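Local structure of Bacint_00347 (5MUM) at residues I59-G64 with Q423-L428. The protein is a beta-propeller glycoside hydrolase of a gut Bacteroides, probably a rhamnosidase that removes rhamnose from its substrates. Sequence-based numbering, arbitrary orientation.
Sequences ISYYDG and QPVYVL
Val425 meets both Ile59 and Tyr61 at the packing surface between two propeller blades, one methyl for each. Its CG2 lies over a face of the Tyr61 ring in a CH-pi contact, 4.1 Å from the ring centroid and 17° off the ring normal. The methyl is displaced toward the rim and comes nearest to Tyr61 CD2, at 3.9 Å. Tyr61 chi1 of 59° places the ring beside the valine, with CG flanked by both backbone branches, and a nearly perpendicular chi2 presents its face.

The remaining contacts are between aliphatic groups. Ile59 has an extended side chain, with CG1 anti to the backbone N and chi2 also trans, and its CD1 meets Val425 CG1 tip to tip at 3.8 Å. The same CD1 approaches Val427 CG2 at 4.2 Å, where the two side chains run alongside each other in opposite senses.

Strand segments 59-62 and 423-428 run nearly antiparallel (159°), with axes 9.7 Å apart at closest, so they are packed through side chains and are not paired as sheet neighbours. Each belongs to its own sheet: 56-62 pairs with 50-53 and 67-74, whereas 423-429 lies between 27-34 and 403-407, so that N- and C-terminal strands share one blade, the velcro closure of beta-propellers. Phe405 of strand 403-407 touches Ile59, Tyr61 and Val425, and Val31 of strand 27-34 also packs on Tyr61. With methyl groups and one ring face as its chemistry, the interface implies that these blades are held together here by buried apolar packing, without directional polar bonds between the two segments.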
loop_
_atom_site.group_PDB
_atom_site.type_symbol
_atom_site.label_atom_id
_atom_site.label_comp_id
_atom_site.label_asym_id
_atom_site.label_seq_id
_atom_site.Cartn_x
_atom_site.Cartn_y
_atom_site.Cartn_z
ATOM N N ILE A 59 12.449 8.225 4.216
ATOM C CA ILE A 59 12.122 7.820 2.860
ATOM C C ILE A 59 13.052 6.709 2.449
ATOM O O ILE A 59 14.153 6.583 2.956
ATOM C CB ILE A 59 12.221 9.009 1.908
ATOM C CG1 ILE A 59 11.483 8.713 0.602
ATOM C CG2 ILE A 59 13.663 9.428 1.673
ATOM C CD1 ILE A 59 11.439 9.886 -0.341
ATOM N N SER A 60 12.609 5.906 1.496
ATOM C CA SER A 60 13.456 4.917 0.918
ATOM C C SER A 60 13.124 4.761 -0.558
ATOM O O SER A 60 11.975 4.916 -0.973
ATOM C CB SER A 60 13.323 3.576 1.662
ATOM O OG SER A 60 11.950 3.094 1.603
ATOM N N TYR A 61 14.143 4.458 -1.336
ATOM C CA TYR A 61 13.970 4.234 -2.775
ATOM C C TYR A 61 15.252 3.630 -3.322
ATOM O O TYR A 61 16.298 3.638 -2.661
ATOM C CB TYR A 61 13.646 5.545 -3.501
ATOM C CG TYR A 61 14.684 6.615 -3.346
ATOM C CD1 TYR A 61 14.662 7.478 -2.262
ATOM C CD2 TYR A 61 15.690 6.780 -4.297
ATOM C CE1 TYR A 61 15.631 8.469 -2.125
ATOM C CE2 TYR A 61 16.651 7.761 -4.158
ATOM C CZ TYR A 61 16.610 8.606 -3.062
ATOM O OH TYR A 61 17.581 9.599 -2.930
ATOM N N TYR A 62 15.164 3.089 -4.528
ATOM C CA TYR A 62 16.347 2.653 -5.240
ATOM C C TYR A 62 16.891 3.786 -6.074
ATOM O O TYR A 62 16.134 4.458 -6.756
ATOM C CB TYR A 62 16.028 1.524 -6.149
ATOM C CG TYR A 62 15.605 0.270 -5.459
ATOM C CD1 TYR A 62 16.520 -0.489 -4.738
ATOM C CD2 TYR A 62 14.318 -0.225 -5.628
ATOM C CE1 TYR A 62 16.142 -1.685 -4.175
ATOM C CE2 TYR A 62 13.938 -1.408 -5.063
ATOM C CZ TYR A 62 14.830 -2.137 -4.337
ATOM O OH TYR A 62 14.432 -3.325 -3.767
ATOM N N ASP A 63 18.205 4.024 -5.981
ATOM C CA ASP A 63 18.837 5.061 -6.812
ATOM C C ASP A 63 19.023 4.563 -8.236
ATOM O O ASP A 63 18.688 3.399 -8.541
ATOM C CB ASP A 63 20.154 5.571 -6.197
ATOM C CG ASP A 63 21.271 4.563 -6.222
ATOM O OD1 ASP A 63 21.210 3.511 -6.910
ATOM O OD2 ASP A 63 22.248 4.856 -5.502
ATOM N N GLY A 64 19.598 5.416 -9.095
ATOM C CA GLY A 64 19.828 5.062 -10.502
ATOM C C GLY A 64 20.612 3.787 -10.747
ATOM O O GLY A 64 20.467 3.165 -11.781
ATOM N N GLN A 423 15.357 9.788 -12.379
ATOM C CA GLN A 423 14.537 10.958 -12.263
ATOM C C GLN A 423 14.475 11.313 -10.806
ATOM O O GLN A 423 14.530 10.430 -9.945
ATOM C CB GLN A 423 13.135 10.746 -12.830
ATOM C CG GLN A 423 13.093 10.453 -14.310
ATOM C CD GLN A 423 13.625 11.618 -15.153
ATOM O OE1 GLN A 423 13.216 12.745 -14.940
ATOM N NE2 GLN A 423 14.522 11.338 -16.093
ATOM N N PRO A 424 14.379 12.613 -10.513
ATOM C CA PRO A 424 14.296 13.025 -9.131
ATOM C C PRO A 424 13.096 12.413 -8.394
ATOM O O PRO A 424 11.965 12.408 -8.917
ATOM C CB PRO A 424 14.099 14.526 -9.217
ATOM C CG PRO A 424 14.546 14.938 -10.586
ATOM C CD PRO A 424 14.478 13.751 -11.459
ATOM N N VAL A 425 13.366 11.926 -7.191
ATOM C CA VAL A 425 12.339 11.598 -6.208
ATOM C C VAL A 425 11.938 12.862 -5.475
ATOM O O VAL A 425 12.791 13.644 -5.043
ATOM C CB VAL A 425 12.867 10.534 -5.223
ATOM C CG1 VAL A 425 11.897 10.273 -4.074
ATOM C CG2 VAL A 425 13.163 9.253 -5.975
ATOM N N TYR A 426 10.637 13.075 -5.331
ATOM C CA TYR A 426 10.111 14.184 -4.559
ATOM C C TYR A 426 9.208 13.687 -3.472
ATOM O O TYR A 426 8.599 12.623 -3.603
ATOM C CB TYR A 426 9.266 15.097 -5.433
ATOM C CG TYR A 426 9.967 15.711 -6.604
ATOM C CD1 TYR A 426 10.703 16.892 -6.461
ATOM C CD2 TYR A 426 9.874 15.133 -7.872
ATOM C CE1 TYR A 426 11.333 17.481 -7.553
ATOM C CE2 TYR A 426 10.506 15.699 -8.954
ATOM C CZ TYR A 426 11.234 16.865 -8.789
ATOM O OH TYR A 426 11.831 17.399 -9.882
ATOM N N VAL A 427 9.091 14.464 -2.411
ATOM C CA VAL A 427 7.932 14.379 -1.551
ATOM C C VAL A 427 7.050 15.532 -1.964
ATOM O O VAL A 427 7.487 16.679 -1.951
ATOM C CB VAL A 427 8.273 14.474 -0.065
ATOM C CG1 VAL A 427 6.998 14.481 0.777
ATOM C CG2 VAL A 427 9.178 13.314 0.302
ATOM N N LEU A 428 5.817 15.218 -2.343
ATOM C CA LEU A 428 4.821 16.210 -2.706
ATOM C C LEU A 428 3.963 16.410 -1.456
ATOM O O LEU A 428 3.282 15.487 -1.003
ATOM C CB LEU A 428 3.998 15.741 -3.908
ATOM C CG LEU A 428 3.176 16.824 -4.651
ATOM C CD1 LEU A 428 2.549 16.230 -5.893
ATOM C CD2 LEU A 428 2.088 17.406 -3.808
#